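Long-range contacts in Lin1840 protein (Listeria innocua serovar 6a, PDB 4ZOC), which probably hydrolyses terminal, non-reducing beta-D-glucosyl residues to release beta-D-glucose, as a family 3 glycoside hydrolase of beta-1,2-glucan metabolism: residues A[629-635]-A[668-674]; A[108-112]-A[660-665]; A[15-20]-A[307-312]. The protein carries 2 engineered substitutions. All blocks are in the same frame, centred on the assembly; numbering follows the deposited sequence.

Interaction 1. Residues A[629-635]-A[668-674]; sequences TIKNISD and LQAGEEK
In the fibronectin type III-like beta-sandwich, Ile630 and Lys674 form the last hydrogen-bonded pair of two antiparallel strands before both chains turn away, and Asn632 fastens the turns beyond it. Ile630 N donates to Lys674 O at 2.8 Å, and Lys674 N answers to Ile630 O at 2.9 Å. One step on, Asn632 N reaches Glu672 O at 2.9 Å, while the return bond from Gly671 N to Asn632 O is bent and weak. Residues 669 to 672 make a type II turn with Gly671 at its positive-phi position. The extended side chain of Glu672 brings OE2 to the N-H of Gln669 at 2.8 Å, on its anti lone pair, bracing the turn. Asn632 points its amide into the start of the turn, CG lying trans to the backbone N (chi1 -178°). Its ND2 donates to Leu668 O at 3.1 Å; that oxygen lies in the amide plane, yet ND2 stands well above the carbonyl plane of Leu668. The other end, OD1, is taken twice, by Ser634 OG at 2.7 Å in the carbonyl plane and by Ser634 N at 3.0 Å, which makes an Asx turn. On the face between the two sheets, Ile630 CG1 meets Leu668 CD1 at 3.8 Å, beside Ile642 and Val666. On the other face, Thr629 CG2 rests against the CG and CD of Glu673. With ND2 also bonded to Ile636 O, the buried amide of Asn632 is gripped at both ends, which fixes its rotation and ties together the two chain reversals at this end of the sandwich.

Interaction 2. Residues A[108-112]-A[660-665]; sequences CSFDR and LKAFEK
The turn at Asp111 meets the strand at Lys665 with CA atoms 6.4 Å apart, the two segments running at 93° to each other. Arg112 lays its guanidinium almost parallel on one face of the Phe663 ring, CZ standing 3.9 Å from the ring centroid in a cation-pi stack. The same group also donates in its own plane: NH1 gives a nearly straight bond to Phe663 O at 3.0 Å, so residue 663 holds it both by ring and by backbone. Phe110 turns its edge to the Phe663 face, a T-shaped pair with planes at 86° and centroids 5.7 Å apart. Lys665, with CG trans to its backbone N, runs past Asp111, bending at chi3, until NZ meets Ser109 O at 2.9 Å, on a lone pair in the carbonyl plane; Glu373 forms a salt bridge with the same NZ. A water accepts from Lys665 N and donates to Phe110 O at 2.6 Å, joining the two backbones. Asp111 caps the start of helix 112-128, its OD2 also bonded to Thr114 OG1. Helix 158-173 lies alongside, with Phe159 and Leu160 against Phe663 and Glu163 paired to Arg112 NE, while Val641 of the adjoining strand 638-648 packs on Phe110.

Interaction 3. Residues A[15-20]-A[307-312]; sequences LDEKIA and YIHELK
Helices 15-21 and 306-316 run roughly antiparallel where Ile19 meets Leu311: their local axes approach to 9.2 Å, and their directions differ by 139°. The backbones come nearest at Ala20 and Ile308, whose CA atoms are 5.9 Å apart. Ile19 is the centre of the contact, inserting its branches among Tyr307, Ile308, Leu311 and Lys312. With CG1 trans to the carbonyl carbon (chi1 -67°), its two arms part: CG2 drops onto the backbone, 3.5 Å from Tyr307 O, while CG1 passes alongside Leu311 CB at 3.8 Å. CD1, at the end of the longer arm, presses tightly on Lys312, 3.5 Å from its CB and close over its backbone N. Toward the other end, Ile308 extends CD1 onto the small surface of Ala20, touching CB at 3.5 Å, with CA just as near. The aliphatic part of Lys312 does the work of an apolar residue, for Leu15 CD2 lies against its CG at 3.5 Å, the two side chains crossing nearly at right angles. Asp16 brings its carboxylate obliquely across the same lysine, but OD1 comes nearest carbon CE, at 4.0 Å, and stays short of a salt bridge with NZ. Helix 15-21 leads into the first strand of the TIM barrel and helix 306-316 follows the eighth, so the contact joins the outer layer where the barrel closes; Leu325 covers Leu15 as well. Cohesion here comes from methyl and methylene groups fitted against one another and against backbone, the opposite charges of Asp16 and Lys312 probably adding only mild attraction at the exposed border.

Overall arrangement
Along the chain, interaction 3 closes within the TIM barrel before interaction 1 opens in the fibronectin type III-like domain, and interaction 2 crosses both, taking one segment from each of these domains. Interactions 1 and 2 are neighbours, about 19 Å apart between centres: 660-665 and 668-674 adjoin in sequence, and strand 659-668 leads through a tight turn into strand 673-680 in the facing sheet. Interaction 3 lies on the opposite side of the chain's centre, about 64 Å from interaction 1 and 46 Å from interaction 2 between centres. One contact thus packs helices outside the meeting of the barrel's first and eighth strands, one ties off the sandwich, and interaction 2 docks sandwich onto barrel.

Interaction 1. Residues A[629-635]-A[668-674]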
ATOM      1  N   THR A 629      29.920   5.688 -25.198  1.00 17.85           N
ATOM      2  CA  THR A 629      30.619   6.929 -25.567  1.00 19.63           C
ATOM      3  C   THR A 629      29.663   8.085 -25.454  1.00 19.41           C
ATOM      4  O   THR A 629      28.555   8.090 -26.017  1.00 21.22           O
ATOM      5  CB  THR A 629      31.107   6.835 -27.020  1.00 21.80           C
ATOM      6  OG1 THR A 629      31.994   5.722 -27.094  1.00 26.44           O
ATOM      7  CG2 THR A 629      31.874   8.047 -27.417  1.00 24.72           C
ATOM      8  N   ILE A 630      30.095   9.076 -24.702  1.00 15.96           N
ATOM      9  CA  ILE A 630      29.251  10.248 -24.459  1.00 14.61           C
ATOM     10  C   ILE A 630      29.982  11.497 -24.910  1.00 13.68           C
ATOM     11  O   ILE A 630      31.171  11.632 -24.679  1.00 18.56           O
ATOM     12  CB  ILE A 630      28.790  10.338 -22.993  1.00 14.90           C
ATOM     13  CG1 ILE A 630      27.884  11.565 -22.812  1.00 15.70           C
ATOM     14  CG2 ILE A 630      29.963  10.341 -22.019  1.00 16.72           C
ATOM     15  CD1 ILE A 630      27.042  11.484 -21.523  1.00 15.79           C
ATOM     16  N   LYS A 631      29.247  12.387 -25.575  1.00 14.01           N
ATOM     17  CA  LYS A 631      29.744  13.670 -26.060  1.00 16.76           C
ATOM     18  C   LYS A 631      28.844  14.812 -25.610  1.00 14.50           C
ATOM     19  O   LYS A 631      27.645  14.709 -25.679  1.00 14.74           O
ATOM     20  CB  LYS A 631      29.818  13.668 -27.592  1.00 17.05           C
ATOM     21  CG  LYS A 631      30.666  14.835 -28.100  1.00 22.17           C
ATOM     22  CD  LYS A 631      30.826  14.897 -29.601  1.00 26.64           C
ATOM     23  CE  LYS A 631      31.495  16.218 -29.933  1.00 30.25           C
ATOM     24  NZ  LYS A 631      31.800  16.228 -31.367  1.00 36.83           N
ATOM     25  N   ASN A 632      29.451  15.881 -25.119  1.00 13.17           N
ATOM     26  CA  ASN A 632      28.797  17.146 -24.906  1.00 14.93           C
ATOM     27  C   ASN A 632      28.819  18.002 -26.174  1.00 16.11           C
ATOM     28  O   ASN A 632      29.867  18.467 -26.577  1.00 18.64           O
ATOM     29  CB  ASN A 632      29.498  17.884 -23.769  1.00 13.49           C
ATOM     30  CG  ASN A 632      28.865  19.235 -23.408  1.00 12.86           C
ATOM     31  OD1 ASN A 632      28.020  19.810 -24.107  1.00 12.26           O
ATOM     32  ND2 ASN A 632      29.344  19.799 -22.277  1.00 14.19           N
ATOM     33  N   ILE A 633      27.653  18.097 -26.821  1.00 16.11           N
ATOM     34  CA  ILE A 633      27.482  18.703 -28.103  1.00 15.80           C
ATOM     35  C   ILE A 633      27.050  20.161 -27.995  1.00 19.06           C
ATOM     36  O   ILE A 633      26.633  20.774 -28.978  1.00 16.44           O
ATOM     37  CB  ILE A 633      26.520  17.886 -28.986  1.00 19.95           C
ATOM     38  CG1 ILE A 633      25.113  17.766 -28.368  1.00 19.66           C
ATOM     39  CG2 ILE A 633      27.097  16.454 -29.264  1.00 20.89           C
ATOM     40  CD1 ILE A 633      24.029  17.258 -29.334  1.00 22.74           C
ATOM     41  N   SER A 634      27.115  20.712 -26.797  1.00 16.70           N
ATOM     42  CA  SER A 634      26.783  22.145 -26.552  1.00 19.45           C
ATOM     43  C   SER A 634      28.066  22.925 -26.279  1.00 18.33           C
ATOM     44  O   SER A 634      29.196  22.364 -26.272  1.00 18.64           O
ATOM     45  CB  SER A 634      25.812  22.287 -25.366  1.00 18.29           C
ATOM     46  OG  SER A 634      26.490  22.062 -24.095  1.00 16.13           O
ATOM     47  N   ASP A 635      27.905  24.232 -26.027  1.00 16.71           N
ATOM     48  CA  ASP A 635      28.992  25.054 -25.735  1.00 18.11           C
ATOM     49  C   ASP A 635      29.124  25.283 -24.238  1.00 22.09           C
ATOM     50  O   ASP A 635      29.841  26.184 -23.815  1.00 21.32           O
ATOM     51  CB  ASP A 635      28.791  26.411 -26.459  1.00 20.88           C
ATOM     52  CG  ASP A 635      28.825  26.246 -27.953  1.00 24.23           C
ATOM     53  OD1 ASP A 635      29.751  25.568 -28.475  1.00 25.34           O
ATOM     54  OD2 ASP A 635      27.941  26.784 -28.603  1.00 28.26           O
ATOM     55  N   LEU A 668      31.988  16.702 -18.682  1.00 14.31           N
ATOM     56  CA  LEU A 668      32.457  16.941 -20.036  1.00 17.64           C
ATOM     57  C   LEU A 668      32.479  18.415 -20.334  1.00 19.72           C
ATOM     58  O   LEU A 668      31.465  19.090 -20.175  1.00 15.67           O
ATOM     59  CB  LEU A 668      31.519  16.292 -21.047  1.00 15.95           C
ATOM     60  CG  LEU A 668      31.435  14.788 -20.978  1.00 16.77           C
ATOM     61  CD1 LEU A 668      30.190  14.325 -21.674  1.00 15.51           C
ATOM     62  CD2 LEU A 668      32.656  14.066 -21.542  1.00 16.82           C
ATOM     63  N   GLN A 669      33.618  18.908 -20.806  1.00 22.16           N
ATOM     64  CA  GLN A 669      33.667  20.257 -21.305  1.00 21.19           C
ATOM     65  C   GLN A 669      32.867  20.354 -22.572  1.00 16.62           C
ATOM     66  O   GLN A 669      32.494  19.342 -23.192  1.00 15.49           O
ATOM     67  CB  GLN A 669      35.129  20.639 -21.547  1.00 22.62           C
ATOM     68  CG  GLN A 669      35.919  20.747 -20.264  1.00 25.64           C
ATOM     69  CD  GLN A 669      35.484  21.942 -19.420  1.00 28.13           C
ATOM     70  OE1 GLN A 669      35.504  23.063 -19.887  1.00 29.90           O
ATOM     71  NE2 GLN A 669      35.060  21.688 -18.180  1.00 30.95           N
ATOM     72  N   ALA A 670      32.642  21.575 -23.010  1.00 18.12           N
ATOM     73  CA  ALA A 670      32.011  21.786 -24.312  1.00 20.59           C
ATOM     74  C   ALA A 670      32.767  21.009 -25.416  1.00 19.66           C
ATOM     75  O   ALA A 670      33.980  21.065 -25.522  1.00 19.71           O
ATOM     76  CB  ALA A 670      31.974  23.263 -24.618  1.00 18.62           C
ATOM     77  N   GLY A 671      32.026  20.249 -26.196  1.00 19.12           N
ATOM     78  CA  GLY A 671      32.566  19.402 -27.260  1.00 21.35           C
ATOM     79  C   GLY A 671      33.357  18.179 -26.843  1.00 22.45           C
ATOM     80  O   GLY A 671      33.790  17.435 -27.716  1.00 21.94           O
ATOM     81  N   GLU A 672      33.544  17.949 -25.537  1.00 20.80           N
ATOM     82  CA  GLU A 672      34.336  16.821 -25.084  1.00 18.47           C
ATOM     83  C   GLU A 672      33.580  15.496 -25.178  1.00 20.85           C
ATOM     84  O   GLU A 672      32.368  15.470 -25.015  1.00 17.01           O
ATOM     85  CB  GLU A 672      34.798  17.037 -23.670  1.00 17.02           C
ATOM     86  CG  GLU A 672      35.712  15.944 -23.192  1.00 14.16           C
ATOM     87  CD  GLU A 672      36.283  16.224 -21.833  1.00 16.46           C
ATOM     88  OE1 GLU A 672      37.290  15.550 -21.462  1.00 19.94           O
ATOM     89  OE2 GLU A 672      35.735  17.095 -21.101  1.00 16.80           O
ATOM     90  N   GLU A 673      34.339  14.438 -25.508  1.00 18.98           N
ATOM     91  CA  GLU A 673      33.882  13.080 -25.634  1.00 20.29           C
ATOM     92  C   GLU A 673      34.682  12.193 -24.670  1.00 19.40           C
ATOM     93  O   GLU A 673      35.937  12.379 -24.466  1.00 20.92           O
ATOM     94  CB  GLU A 673      34.057  12.605 -27.079  1.00 25.16           C
ATOM     95  CG  GLU A 673      33.336  11.342 -27.398  1.00 28.95           C
ATOM     96  CD  GLU A 673      33.505  10.933 -28.855  1.00 31.76           C
ATOM     97  OE1 GLU A 673      34.429  10.183 -29.146  1.00 40.23           O
ATOM     98  OE2 GLU A 673      32.729  11.358 -29.705  1.00 38.90           O
ATOM     99  N   LYS A 674      33.941  11.286 -24.017  1.00 19.04           N
ATOM    100  CA  LYS A 674      34.514  10.285 -23.141  1.00 18.39           C
ATOM    101  C   LYS A 674      33.860   8.946 -23.343  1.00 19.76           C
ATOM    102  O   LYS A 674      32.752   8.873 -23.792  1.00 16.70           O
ATOM    103  CB  LYS A 674      34.397  10.668 -21.688  1.00 21.09           C
ATOM    104  CG  LYS A 674      35.276  11.842 -21.256  1.00 22.12           C
ATOM    105  CD  LYS A 674      35.108  12.073 -19.751  1.00 20.03           C
ATOM    106  CE  LYS A 674      36.038  13.152 -19.289  1.00 21.09           C
ATOM    107  NZ  LYS A 674      35.759  13.536 -17.888  1.00 21.33           N
TER

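Interaction 2. Residues A[108-112]-A[660-665]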
ATOM      1  N   CYS A 108      19.928  11.879  -5.347  1.00  5.77           N
ATOM      2  CA  CYS A 108      19.778  12.570  -6.691  1.00  7.76           C
ATOM      3  C   CYS A 108      21.123  12.979  -7.360  1.00  8.11           C
ATOM      4  O   CYS A 108      21.154  13.224  -8.536  1.00  6.74           O
ATOM      5  CB  CYS A 108      18.859  13.775  -6.624  1.00  8.34           C
ATOM      6  SG  CYS A 108      17.156  13.412  -6.116  1.00  8.91           S
ATOM      7  N   SER A 109      22.213  13.083  -6.570  1.00  7.35           N
ATOM      8  CA  SER A 109      23.541  13.267  -7.116  1.00  7.13           C
ATOM      9  C   SER A 109      23.967  12.139  -8.020  1.00  7.41           C
ATOM     10  O   SER A 109      24.731  12.408  -8.915  1.00  7.91           O
ATOM     11  CB  SER A 109      24.639  13.457  -6.059  1.00  8.33           C
ATOM     12  OG  SER A 109      25.040  12.221  -5.487  1.00  8.25           O
ATOM     13  N   PHE A 110      23.467  10.922  -7.812  1.00  7.27           N
ATOM     14  CA  PHE A 110      23.974   9.709  -8.529  1.00  8.19           C
ATOM     15  C   PHE A 110      25.495   9.676  -8.516  1.00 11.50           C
ATOM     16  O   PHE A 110      26.147   9.189  -9.484  1.00 10.55           O
ATOM     17  CB  PHE A 110      23.364   9.666  -9.939  1.00  7.56           C
ATOM     18  CG  PHE A 110      21.994   9.084  -9.980  1.00  8.14           C
ATOM     19  CD1 PHE A 110      20.879   9.862  -9.575  1.00  7.92           C
ATOM     20  CD2 PHE A 110      21.780   7.824 -10.554  1.00  8.00           C
ATOM     21  CE1 PHE A 110      19.597   9.404  -9.659  1.00  6.95           C
ATOM     22  CE2 PHE A 110      20.472   7.349 -10.653  1.00  8.44           C
ATOM     23  CZ  PHE A 110      19.406   8.162 -10.203  1.00  8.27           C
ATOM     24  N   ASP A 111      26.087  10.215  -7.417  1.00 10.15           N
ATOM     25  CA  ASP A 111      27.521  10.393  -7.343  1.00 13.67           C
ATOM     26  C   ASP A 111      28.157   9.822  -6.078  1.00 11.17           C
ATOM     27  O   ASP A 111      28.077  10.408  -5.005  1.00 10.82           O
ATOM     28  CB  ASP A 111      27.903  11.869  -7.580  1.00 14.99           C
ATOM     29  CG  ASP A 111      29.376  12.019  -7.849  1.00 16.46           C
ATOM     30  OD1 ASP A 111      29.844  11.507  -8.903  1.00 18.27           O
ATOM     31  OD2 ASP A 111      30.082  12.550  -6.967  1.00 12.11           O
ATOM     32  N   ARG A 112      28.769   8.644  -6.232  1.00 10.53           N
ATOM     33  CA  ARG A 112      29.327   7.884  -5.130  1.00  9.23           C
ATOM     34  C   ARG A 112      30.351   8.757  -4.380  1.00  8.17           C
ATOM     35  O   ARG A 112      30.350   8.787  -3.158  1.00  9.97           O
ATOM     36  CB  ARG A 112      29.946   6.561  -5.575  1.00  8.06           C
ATOM     37  CG  ARG A 112      28.969   5.541  -6.127  1.00  9.90           C
ATOM     38  CD  ARG A 112      29.786   4.491  -6.874  1.00 10.33           C
ATOM     39  NE  ARG A 112      29.018   3.381  -7.444  1.00  9.54           N
ATOM     40  CZ  ARG A 112      28.516   3.403  -8.697  1.00  9.07           C
ATOM     41  NH1 ARG A 112      28.657   4.468  -9.467  1.00 10.51           N
ATOM     42  NH2 ARG A 112      27.889   2.341  -9.180  1.00 12.38           N
ATOM     43  N   LEU A 660      17.696  -0.600 -12.361  1.00  6.97           N
ATOM     44  CA  LEU A 660      18.989   0.008 -12.523  1.00  8.14           C
ATOM     45  C   LEU A 660      20.096  -0.931 -12.055  1.00 10.06           C
ATOM     46  O   LEU A 660      19.986  -1.499 -10.951  1.00 10.17           O
ATOM     47  CB  LEU A 660      19.131   1.304 -11.687  1.00  9.04           C
ATOM     48  CG  LEU A 660      20.324   2.195 -11.911  1.00  8.42           C
ATOM     49  CD1 LEU A 660      20.277   2.880 -13.279  1.00  9.43           C
ATOM     50  CD2 LEU A 660      20.406   3.192 -10.741  1.00  8.32           C
ATOM     51  N   LYS A 661      21.141  -1.096 -12.883  1.00  8.42           N
ATOM     52  CA  LYS A 661      22.232  -1.994 -12.543  1.00  8.62           C
ATOM     53  C   LYS A 661      23.617  -1.364 -12.727  1.00  9.63           C
ATOM     54  O   LYS A 661      24.608  -2.008 -12.349  1.00 10.37           O
ATOM     55  CB  LYS A 661      22.160  -3.257 -13.399  1.00  8.50           C
ATOM     56  CG  LYS A 661      20.930  -4.122 -13.217  1.00  8.62           C
ATOM     57  CD  LYS A 661      20.771  -4.693 -11.896  1.00 11.23           C
ATOM     58  CE  LYS A 661      19.545  -5.624 -11.904  1.00 13.96           C
ATOM     59  NZ  LYS A 661      19.414  -6.091 -10.509  1.00 12.99           N
ATOM     60  N   ALA A 662      23.689  -0.111 -13.227  1.00 10.54           N
ATOM     61  CA  ALA A 662      24.909   0.613 -13.299  1.00 10.33           C
ATOM     62  C   ALA A 662      24.598   2.053 -13.532  1.00 10.23           C
ATOM     63  O   ALA A 662      23.596   2.411 -14.143  1.00 10.94           O
ATOM     64  CB  ALA A 662      25.866   0.066 -14.413  1.00 11.17           C
ATOM     65  N   PHE A 663      25.477   2.894 -13.036  1.00  8.77           N
ATOM     66  CA  PHE A 663      25.388   4.343 -13.317  1.00  9.48           C
ATOM     67  C   PHE A 663      26.754   4.998 -13.132  1.00  9.53           C
ATOM     68  O   PHE A 663      27.553   4.529 -12.299  1.00 10.74           O
ATOM     69  CB  PHE A 663      24.334   5.010 -12.399  1.00  9.51           C
ATOM     70  CG  PHE A 663      24.689   4.965 -10.927  1.00  7.53           C
ATOM     71  CD1 PHE A 663      24.306   3.915 -10.154  1.00  7.49           C
ATOM     72  CD2 PHE A 663      25.411   6.000 -10.340  1.00  8.02           C
ATOM     73  CE1 PHE A 663      24.602   3.897  -8.827  1.00  7.74           C
ATOM     74  CE2 PHE A 663      25.708   5.960  -8.991  1.00  8.96           C
ATOM     75  CZ  PHE A 663      25.314   4.900  -8.222  1.00  7.89           C
ATOM     76  N   GLU A 664      27.024   6.068 -13.879  1.00 10.31           N
ATOM     77  CA  GLU A 664      28.235   6.879 -13.729  1.00 11.73           C
ATOM     78  C   GLU A 664      27.914   8.290 -14.192  1.00  9.23           C
ATOM     79  O   GLU A 664      27.281   8.538 -15.248  1.00 12.48           O
ATOM     80  CB  GLU A 664      29.440   6.372 -14.591  1.00 15.27           C
ATOM     81  CG  GLU A 664      30.679   7.197 -14.342  1.00 20.48           C
ATOM     82  CD  GLU A 664      31.948   6.726 -15.016  1.00 29.69           C
ATOM     83  OE1 GLU A 664      32.086   5.519 -15.317  1.00 38.36           O
ATOM     84  OE2 GLU A 664      32.845   7.588 -15.234  1.00 41.89           O
ATOM     85  N   LYS A 665      28.294   9.221 -13.384  1.00  9.68           N
ATOM     86  CA  LYS A 665      28.143  10.625 -13.693  1.00 10.08           C
ATOM     87  C   LYS A 665      29.415  11.126 -14.389  1.00 12.61           C
ATOM     88  O   LYS A 665      30.520  10.942 -13.882  1.00 13.95           O
ATOM     89  CB  LYS A 665      27.878  11.436 -12.426  1.00 10.17           C
ATOM     90  CG  LYS A 665      27.512  12.861 -12.677  1.00  9.91           C
ATOM     91  CD  LYS A 665      27.044  13.426 -11.334  1.00 13.29           C
ATOM     92  CE  LYS A 665      25.994  14.416 -11.479  1.00 10.90           C
ATOM     93  NZ  LYS A 665      25.575  14.933 -10.151  1.00 10.63           N
TER
HETATM   94  O   HOH W   1      28.468   9.028 -10.573  1.00 24.57           O
HETATM   95  O   HOH W   2      27.820   1.357 -11.843  1.00 10.32           O

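Interaction 3. Residues A[15-20]-A[307-312]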
ATOM      1  N   LEU A  15      27.341 -10.280  37.105  1.00 17.55           N
ATOM      2  CA  LEU A  15      26.098 -10.329  36.308  1.00 19.75           C
ATOM      3  C   LEU A  15      25.575  -8.897  36.166  1.00 17.67           C
ATOM      4  O   LEU A  15      25.216  -8.502  35.068  1.00 16.83           O
ATOM      5  CB  LEU A  15      25.017 -11.227  36.938  1.00 20.48           C
ATOM      6  CG  LEU A  15      23.679 -11.421  36.168  1.00 21.22           C
ATOM      7  CD1 LEU A  15      23.971 -12.008  34.811  1.00 19.76           C
ATOM      8  CD2 LEU A  15      22.712 -12.281  36.950  1.00 23.91           C
ATOM      9  N   ASP A  16      25.519  -8.131  37.252  1.00 15.68           N
ATOM     10  CA  ASP A  16      24.922  -6.813  37.175  1.00 17.26           C
ATOM     11  C   ASP A  16      25.747  -5.892  36.273  1.00 15.89           C
ATOM     12  O   ASP A  16      25.176  -5.028  35.549  1.00 16.40           O
ATOM     13  CB  ASP A  16      24.751  -6.187  38.552  1.00 19.13           C
ATOM     14  CG  ASP A  16      23.500  -6.627  39.272  1.00 23.68           C
ATOM     15  OD1 ASP A  16      22.668  -7.395  38.742  1.00 20.95           O
ATOM     16  OD2 ASP A  16      23.336  -6.162  40.434  1.00 27.90           O
ATOM     17  N   GLU A  17      27.074  -6.073  36.281  1.00 13.76           N
ATOM     18  CA  GLU A  17      27.928  -5.256  35.384  1.00 13.39           C
ATOM     19  C   GLU A  17      27.638  -5.613  33.906  1.00 13.54           C
ATOM     20  O   GLU A  17      27.579  -4.752  33.022  1.00 13.87           O
ATOM     21  CB  GLU A  17      29.419  -5.496  35.649  1.00 13.67           C
ATOM     22  CG  GLU A  17      29.938  -4.698  36.835  1.00 13.79           C
ATOM     23  CD  GLU A  17      31.273  -5.133  37.346  1.00 17.54           C
ATOM     24  OE1 GLU A  17      31.723  -6.274  37.049  1.00 18.46           O
ATOM     25  OE2 GLU A  17      31.838  -4.304  38.100  1.00 21.70           O
ATOM     26  N   LYS A  18      27.520  -6.901  33.638  1.00 14.01           N
ATOM     27  CA  LYS A  18      27.239  -7.367  32.265  1.00 13.45           C
ATOM     28  C   LYS A  18      25.895  -6.847  31.802  1.00 12.56           C
ATOM     29  O   LYS A  18      25.802  -6.346  30.662  1.00 14.21           O
ATOM     30  CB  LYS A  18      27.286  -8.887  32.144  1.00 13.46           C
ATOM     31  CG  LYS A  18      28.666  -9.397  32.361  1.00 12.68           C
ATOM     32  CD  LYS A  18      28.856 -10.868  32.066  1.00 10.82           C
ATOM     33  CE  LYS A  18      28.183 -11.745  33.092  1.00 15.34           C
ATOM     34  NZ  LYS A  18      28.584 -13.139  32.811  1.00 13.32           N
ATOM     35  N   ILE A  19      24.887  -6.895  32.656  1.00 12.79           N
ATOM     36  CA  ILE A  19      23.551  -6.407  32.306  1.00 14.20           C
ATOM     37  C   ILE A  19      23.600  -4.895  31.931  1.00 15.17           C
ATOM     38  O   ILE A  19      23.091  -4.492  30.870  1.00 12.94           O
ATOM     39  CB  ILE A  19      22.536  -6.666  33.462  1.00 15.62           C
ATOM     40  CG1 ILE A  19      22.253  -8.198  33.707  1.00 12.72           C
ATOM     41  CG2 ILE A  19      21.241  -5.834  33.261  1.00 18.74           C
ATOM     42  CD1 ILE A  19      21.419  -8.460  34.960  1.00 14.40           C
ATOM     43  N   ALA A  20      24.229  -4.056  32.754  1.00 12.94           N
ATOM     44  CA  ALA A  20      24.276  -2.633  32.479  1.00 10.57           C
ATOM     45  C   ALA A  20      25.088  -2.269  31.258  1.00 10.95           C
ATOM     46  O   ALA A  20      24.826  -1.208  30.626  1.00  9.63           O
ATOM     47  CB  ALA A  20      24.795  -1.888  33.720  1.00 12.42           C
ATOM     48  N   TYR A 307      16.095  -4.457  29.892  1.00  9.64           N
ATOM     49  CA  TYR A 307      17.277  -5.225  30.246  1.00 11.23           C
ATOM     50  C   TYR A 307      17.716  -4.980  31.658  1.00 12.54           C
ATOM     51  O   TYR A 307      17.873  -5.941  32.472  1.00 14.33           O
ATOM     52  CB  TYR A 307      18.454  -4.994  29.296  1.00 10.88           C
ATOM     53  CG  TYR A 307      18.344  -5.680  27.899  1.00 11.09           C
ATOM     54  CD1 TYR A 307      17.321  -6.601  27.581  1.00  9.49           C
ATOM     55  CD2 TYR A 307      19.266  -5.373  26.903  1.00 10.58           C
ATOM     56  CE1 TYR A 307      17.283  -7.219  26.361  1.00 10.98           C
ATOM     57  CE2 TYR A 307      19.240  -6.006  25.683  1.00 13.51           C
ATOM     58  CZ  TYR A 307      18.203  -6.905  25.388  1.00 10.94           C
ATOM     59  OH  TYR A 307      18.180  -7.571  24.214  1.00 12.04           O
ATOM     60  N   ILE A 308      17.921  -3.700  31.955  1.00 11.83           N
ATOM     61  CA  ILE A 308      18.485  -3.324  33.257  1.00 15.02           C
ATOM     62  C   ILE A 308      17.665  -3.874  34.447  1.00 17.21           C
ATOM     63  O   ILE A 308      18.226  -4.404  35.410  1.00 17.94           O
ATOM     64  CB  ILE A 308      18.805  -1.819  33.245  1.00 19.20           C
ATOM     65  CG1 ILE A 308      19.876  -1.499  34.289  1.00 26.37           C
ATOM     66  CG2 ILE A 308      17.596  -0.948  33.451  1.00 23.46           C
ATOM     67  CD1 ILE A 308      21.285  -1.676  33.783  1.00 30.82           C
ATOM     68  N   HIS A 309      16.339  -3.797  34.358  1.00 17.26           N
ATOM     69  CA  HIS A 309      15.476  -4.222  35.456  1.00 15.73           C
ATOM     70  C   HIS A 309      15.090  -5.712  35.429  1.00 15.36           C
ATOM     71  O   HIS A 309      14.799  -6.280  36.495  1.00 20.07           O
ATOM     72  CB  HIS A 309      14.245  -3.315  35.550  1.00 16.34           C
ATOM     73  CG  HIS A 309      14.563  -1.906  35.941  1.00 17.96           C
ATOM     74  ND1 HIS A 309      15.562  -1.585  36.832  1.00 23.80           N
ATOM     75  CD2 HIS A 309      14.030  -0.725  35.537  1.00 18.53           C
ATOM     76  CE1 HIS A 309      15.652  -0.265  36.940  1.00 23.84           C
ATOM     77  NE2 HIS A 309      14.725   0.278  36.173  1.00 19.89           N
ATOM     78  N   GLU A 310      15.158  -6.370  34.283  1.00 13.21           N
ATOM     79  CA  GLU A 310      14.638  -7.776  34.154  1.00 15.93           C
ATOM     80  C   GLU A 310      15.623  -8.927  33.848  1.00 12.59           C
ATOM     81  O   GLU A 310      15.303 -10.133  34.113  1.00 15.69           O
ATOM     82  CB  GLU A 310      13.530  -7.865  33.073  1.00 14.23           C
ATOM     83  CG  GLU A 310      12.444  -6.844  33.264  1.00 15.03           C
ATOM     84  CD  GLU A 310      11.500  -7.143  34.396  1.00 18.72           C
ATOM     85  OE1 GLU A 310      11.547  -8.244  35.010  1.00 19.61           O
ATOM     86  OE2 GLU A 310      10.641  -6.263  34.665  1.00 24.99           O
ATOM     87  N   LEU A 311      16.795  -8.622  33.288  1.00 13.01           N
ATOM     88  CA  LEU A 311      17.735  -9.692  32.856  1.00 12.52           C
ATOM     89  C   LEU A 311      18.191 -10.500  34.039  1.00 14.14           C
ATOM     90  O   LEU A 311      18.334 -11.709  33.919  1.00 15.04           O
ATOM     91  CB  LEU A 311      18.938  -9.138  32.113  1.00 13.43           C
ATOM     92  CG  LEU A 311      18.714  -8.692  30.656  1.00 11.71           C
ATOM     93  CD1 LEU A 311      20.036  -8.341  30.034  1.00 13.71           C
ATOM     94  CD2 LEU A 311      18.098  -9.793  29.821  1.00 13.45           C
ATOM     95  N   LYS A 312      18.397  -9.855  35.189  1.00 15.46           N
ATOM     96  CA  LYS A 312      18.905 -10.644  36.303  1.00 16.57           C
ATOM     97  C   LYS A 312      17.890 -11.717  36.709  1.00 13.82           C
ATOM     98  O   LYS A 312      18.239 -12.868  36.746  1.00 20.72           O
ATOM     99  CB  LYS A 312      19.381  -9.777  37.471  1.00 22.02           C
ATOM    100  CG  LYS A 312      20.061 -10.630  38.563  1.00 27.08           C
ATOM    101  CD  LYS A 312      19.272 -10.485  39.823  1.00 32.99           C
ATOM    102  CE  LYS A 312      19.503  -9.107  40.414  1.00 33.99           C
ATOM    103  NZ  LYS A 312      19.261  -9.243  41.863  1.00 41.98           N
TER